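Side-chain contacts in PUA domain-containing protein (Archaeoglobus fulgidus DSM 4304, PDB 2Q07), which is of unknown function but may bind RNA through its PUA domain and take part in archaeosine tRNA modification: residues A[103-106]-A[107-111]; A[155-158]-A[159-163]. All coordinates share one frame; numbering follows the deposited sequence.

Contact 1. Residues A[103-106]-A[107-111]; sequences WLKR and FIEKG
Phe107 CD1 lies 3.5 Å from Trp103 O, the carbonyl that also accepts the Phe107 backbone N-H, and the oxygen stands oblique to the ring. On the Trp103 indole, one face carries Arg106 NE, 4.0 Å above the plane and displaced toward the rim; reciprocally, Trp103 CZ2 lies over the guanidinium. Phe18 stacks on Trp103, and Phe99 and Tyr25 meet Trp103 and Phe107, respectively, edge-to-face. On the buried side Leu104 CG touches Ile108 CD1 at 4.0 Å, one turn on, against Val131 of helix 123-132. Lys105 and Glu109 run side by side: with CG anti to the backbone N (chi1 -179°), the lysine brings its CG to 3.7 Å from Glu109 OE2, then bends at chi3. Their charged ends are not in direct contact, Lys105 NZ to Glu109 OE2 being 4.7 Å; instead one water accepts from Lys105 NZ (3.0 Å) and donates to Glu109 OE1 (2.7 Å). Lys105 NZ also forms a salt bridge with Glu134. With an alanine in place of Lys105, Glu134 would probably lose its salt-bridge mate and the water its ammonium donor. The chemistry implies an amphipathic helix, with aromatic and aliphatic groups inward and a water-mediated i to i+4 charge pair outward.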
loop_
_atom_site.group_PDB
_atom_site.type_symbol
_atom_site.label_atom_id
_atom_site.label_comp_id
_atom_site.label_asym_id
_atom_site.label_seq_id
_atom_site.Cartn_x
_atom_site.Cartn_y
_atom_site.Cartn_z
ATOM N N TRP A 103 -7.339 13.600 -6.777
ATOM C CA TRP A 103 -6.844 12.250 -6.544
ATOM C C TRP A 103 -7.900 11.296 -6.007
ATOM O O TRP A 103 -7.975 10.140 -6.440
ATOM C CB TRP A 103 -5.624 12.282 -5.617
ATOM C CG TRP A 103 -4.392 12.700 -6.371
ATOM C CD1 TRP A 103 -3.705 13.873 -6.245
ATOM C CD2 TRP A 103 -3.770 11.984 -7.446
ATOM N NE1 TRP A 103 -2.698 13.935 -7.187
ATOM C CE2 TRP A 103 -2.716 12.788 -7.934
ATOM C CE3 TRP A 103 -4.006 10.738 -8.047
ATOM C CZ2 TRP A 103 -1.893 12.387 -9.001
ATOM C CZ3 TRP A 103 -3.191 10.339 -9.107
ATOM C CH2 TRP A 103 -2.144 11.166 -9.571
ATOM N N LEU A 104 -8.732 11.775 -5.083
ATOM C CA LEU A 104 -9.782 10.933 -4.526
ATOM C C LEU A 104 -10.685 10.416 -5.644
ATOM O O LEU A 104 -11.065 9.233 -5.653
ATOM C CB LEU A 104 -10.625 11.706 -3.503
ATOM C CG LEU A 104 -11.869 10.957 -2.996
ATOM C CD1 LEU A 104 -11.459 9.676 -2.259
ATOM C CD2 LEU A 104 -12.682 11.860 -2.065
ATOM N N LYS A 105 -11.026 11.306 -6.579
ATOM C CA LYS A 105 -11.871 10.948 -7.711
ATOM C C LYS A 105 -11.251 9.817 -8.522
ATOM O O LYS A 105 -11.950 8.909 -8.968
ATOM C CB LYS A 105 -12.104 12.140 -8.647
ATOM C CG LYS A 105 -13.014 11.760 -9.820
ATOM C CD LYS A 105 -13.557 12.945 -10.600
ATOM C CE LYS A 105 -12.559 13.478 -11.602
ATOM N NZ LYS A 105 -13.216 14.436 -12.536
ATOM N N ARG A 106 -9.936 9.893 -8.723
ATOM C CA ARG A 106 -9.218 8.872 -9.479
ATOM C C ARG A 106 -9.353 7.491 -8.873
ATOM O O ARG A 106 -9.579 6.522 -9.586
ATOM C CB ARG A 106 -7.743 9.245 -9.585
ATOM C CG ARG A 106 -7.557 10.580 -10.253
ATOM C CD ARG A 106 -6.180 10.729 -10.835
ATOM N NE ARG A 106 -6.024 12.039 -11.452
ATOM C CZ ARG A 106 -4.999 12.378 -12.221
ATOM N NH1 ARG A 106 -4.037 11.496 -12.470
ATOM N NH2 ARG A 106 -4.935 13.600 -12.734
ATOM N N PHE A 107 -9.222 7.398 -7.553
ATOM C CA PHE A 107 -9.353 6.111 -6.875
ATOM C C PHE A 107 -10.790 5.587 -6.926
ATOM O O PHE A 107 -11.018 4.394 -7.089
ATOM C CB PHE A 107 -8.894 6.224 -5.420
ATOM C CG PHE A 107 -7.398 6.205 -5.254
ATOM C CD1 PHE A 107 -6.720 7.330 -4.801
ATOM C CD2 PHE A 107 -6.673 5.052 -5.526
ATOM C CE1 PHE A 107 -5.343 7.306 -4.617
ATOM C CE2 PHE A 107 -5.287 5.016 -5.345
ATOM C CZ PHE A 107 -4.622 6.142 -4.891
ATOM N N ILE A 108 -11.756 6.485 -6.782
ATOM C CA ILE A 108 -13.159 6.100 -6.828
ATOM C C ILE A 108 -13.502 5.574 -8.226
ATOM O O ILE A 108 -14.151 4.540 -8.369
ATOM C CB ILE A 108 -14.071 7.301 -6.517
ATOM C CG1 ILE A 108 -14.007 7.628 -5.026
ATOM C CG2 ILE A 108 -15.520 7.007 -6.961
ATOM C CD1 ILE A 108 -14.815 8.880 -4.667
ATOM N N GLU A 109 -13.060 6.287 -9.256
ATOM C CA GLU A 109 -13.347 5.868 -10.625
ATOM C C GLU A 109 -12.551 4.623 -11.042
ATOM O O GLU A 109 -13.058 3.764 -11.756
ATOM C CB GLU A 109 -13.130 7.054 -11.578
ATOM C CG GLU A 109 -14.211 8.131 -11.366
ATOM C CD GLU A 109 -14.223 9.245 -12.408
ATOM O OE1 GLU A 109 -15.341 9.666 -12.786
ATOM O OE2 GLU A 109 -13.138 9.707 -12.842
ATOM N N LYS A 110 -11.312 4.514 -10.574
ATOM C CA LYS A 110 -10.495 3.342 -10.882
ATOM C C LYS A 110 -11.119 2.124 -10.202
ATOM O O LYS A 110 -11.140 1.028 -10.756
ATOM C CB LYS A 110 -9.059 3.526 -10.368
ATOM C CG LYS A 110 -8.227 2.234 -10.384
ATOM C CD LYS A 110 -7.995 1.737 -11.807
ATOM C CE LYS A 110 -7.439 0.305 -11.836
ATOM N NZ LYS A 110 -6.090 0.164 -11.208
ATOM N N GLY A 111 -11.621 2.328 -8.989
ATOM C CA GLY A 111 -12.241 1.246 -8.246
ATOM C C GLY A 111 -13.576 0.812 -8.828
ATOM O O GLY A 111 -14.058 -0.285 -8.535
HETATM O O HOH W 1 -14.915 12.181 -13.630
#

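Contact 2. Residues A[155-158]-A[159-163]; sequences RLKQ and EIESK
Leu156 and Ile160 form the tight part of this helix end: Ile160 CD1 lies 3.9 Å from both CG and CD1 of Leu156, and both buried side chains rest on Val117 of strand 115-118. In Ile160, CG1 sits between the backbone N and the carbonyl carbon (chi1 68°), which carries it to 3.4 Å from Leu156 O. That oxygen is gripped twice. Ile160 N approaches at 3.1 Å, nearly in line with the carbonyl, whereas Glu159 N comes from above the carbonyl plane at 2.9 Å.

The outer side is looser. Lys157 and Glu161 lie alongside each other and point the same way; between the side chains aliphatic carbon meets carboxylate, Lys157 CB being 3.9 Å from Glu161 OE1, while Glu161 CB sits 3.2 Å from Lys157 O. The charges stay apart, with Lys157 NZ 6.1 Å from Glu161 OE2. Even the backbone bond from Glu161 N to Lys157 O is weak, its N-H...O angle being 132°. Glu159 turns to a different partner, a salt bridge with Lys115.

The backbone departs from helical geometry at Glu161, and the contact is typical of a helix C-terminus, where i to i+3 bonding joins i to i+4 in the last turn, here closing helix 150-160 beside the mixed sheet of the DUF5591 region.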
loop_
_atom_site.group_PDB
_atom_site.type_symbol
_atom_site.label_atom_id
_atom_site.label_comp_id
_atom_site.label_asym_id
_atom_site.label_seq_id
_atom_site.Cartn_x
_atom_site.Cartn_y
_atom_site.Cartn_z
ATOM N N ARG A 155 -26.676 5.400 10.868
ATOM C CA ARG A 155 -26.781 5.800 9.462
ATOM C C ARG A 155 -25.769 5.001 8.641
ATOM O O ARG A 155 -26.052 4.572 7.521
ATOM C CB ARG A 155 -26.476 7.295 9.277
ATOM C CG ARG A 155 -27.573 8.255 9.690
ATOM C CD ARG A 155 -27.399 9.589 8.960
ATOM N NE ARG A 155 -28.529 10.496 9.148
ATOM C CZ ARG A 155 -28.681 11.293 10.201
ATOM N NH1 ARG A 155 -27.765 11.302 11.162
ATOM N NH2 ARG A 155 -29.751 12.076 10.295
ATOM N N LEU A 156 -24.580 4.824 9.200
ATOM C CA LEU A 156 -23.538 4.076 8.517
ATOM C C LEU A 156 -23.959 2.620 8.331
ATOM O O LEU A 156 -23.863 2.085 7.236
ATOM C CB LEU A 156 -22.218 4.151 9.296
ATOM C CG LEU A 156 -21.042 3.449 8.602
ATOM C CD1 LEU A 156 -20.893 3.990 7.177
ATOM C CD2 LEU A 156 -19.767 3.676 9.395
ATOM N N LYS A 157 -24.426 1.980 9.401
ATOM C CA LYS A 157 -24.859 0.590 9.304
ATOM C C LYS A 157 -25.928 0.418 8.227
ATOM O O LYS A 157 -25.946 -0.568 7.490
ATOM C CB LYS A 157 -25.438 0.110 10.635
ATOM C CG LYS A 157 -24.422 -0.061 11.737
ATOM C CD LYS A 157 -25.109 -0.524 13.009
ATOM C CE LYS A 157 -24.122 -0.693 14.147
ATOM N NZ LYS A 157 -24.835 -1.036 15.400
ATOM N N GLN A 158 -26.818 1.394 8.129
ATOM C CA GLN A 158 -27.889 1.295 7.157
ATOM C C GLN A 158 -27.444 1.446 5.715
ATOM O O GLN A 158 -28.221 1.184 4.804
ATOM C CB GLN A 158 -29.006 2.279 7.522
ATOM C CG GLN A 158 -29.884 1.698 8.627
ATOM C CD GLN A 158 -30.883 2.676 9.214
ATOM O OE1 GLN A 158 -31.475 3.493 8.499
ATOM N NE2 GLN A 158 -31.091 2.581 10.530
ATOM N N GLU A 159 -26.187 1.841 5.513
ATOM C CA GLU A 159 -25.624 2.010 4.171
ATOM C C GLU A 159 -24.631 0.914 3.776
ATOM O O GLU A 159 -24.483 0.628 2.597
ATOM C CB GLU A 159 -24.884 3.349 4.040
ATOM C CG GLU A 159 -25.742 4.606 4.088
ATOM C CD GLU A 159 -26.843 4.615 3.050
ATOM O OE1 GLU A 159 -26.648 4.061 1.946
ATOM O OE2 GLU A 159 -27.908 5.194 3.337
ATOM N N ILE A 160 -23.946 0.310 4.746
ATOM C CA ILE A 160 -22.936 -0.702 4.427
ATOM C C ILE A 160 -23.125 -2.082 5.055
ATOM O O ILE A 160 -22.240 -2.936 4.947
ATOM C CB ILE A 160 -21.507 -0.209 4.807
ATOM C CG1 ILE A 160 -21.374 -0.098 6.329
ATOM C CG2 ILE A 160 -21.221 1.140 4.156
ATOM C CD1 ILE A 160 -19.952 0.183 6.809
ATOM N N GLU A 161 -24.263 -2.302 5.709
ATOM C CA GLU A 161 -24.546 -3.589 6.348
ATOM C C GLU A 161 -24.270 -4.719 5.351
ATOM O O GLU A 161 -24.776 -4.692 4.234
ATOM C CB GLU A 161 -26.013 -3.639 6.791
ATOM C CG GLU A 161 -26.273 -4.506 8.015
ATOM C CD GLU A 161 -25.785 -3.858 9.300
ATOM O OE1 GLU A 161 -24.608 -3.431 9.338
ATOM O OE2 GLU A 161 -26.576 -3.778 10.273
ATOM N N SER A 162 -23.470 -5.706 5.749
ATOM C CA SER A 162 -23.144 -6.819 4.853
ATOM C C SER A 162 -23.213 -8.185 5.529
ATOM O O SER A 162 -22.984 -8.313 6.731
ATOM C CB SER A 162 -21.755 -6.622 4.250
ATOM O OG SER A 162 -20.772 -6.620 5.267
ATOM N N LYS A 163 -23.495 -9.206 4.725
ATOM C CA LYS A 163 -23.653 -10.582 5.193
ATOM C C LYS A 163 -22.488 -11.279 5.917
ATOM O O LYS A 163 -22.611 -11.609 7.098
ATOM C CB LYS A 163 -24.123 -11.467 4.026
ATOM C CG LYS A 163 -25.457 -11.040 3.395
ATOM C CD LYS A 163 -25.339 -9.703 2.658
ATOM C CE LYS A 163 -26.673 -9.236 2.080
ATOM N NZ LYS A 163 -27.684 -8.910 3.128
#

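How the contacts relate
The contacts come in series along the chain: contact 1 lies toward the C-terminal end of helix 94-111, and contact 2 covers the end of helix 150-160 and the loop that follows. Their centres are 22 Å apart and their nearest atoms about 13 Å, so they do not touch. What joins them is the five-stranded mixed sheet: contact 1 packs on strands 61-65 and 70-72, contact 2 on strand 115-118, which follows helix 94-111 directly. Both helices therefore pack against one sheet, in the part of the chain assigned to the UDG-like DUF5591 family, separate in sequence from the C-terminal PUA domain that may bind RNA.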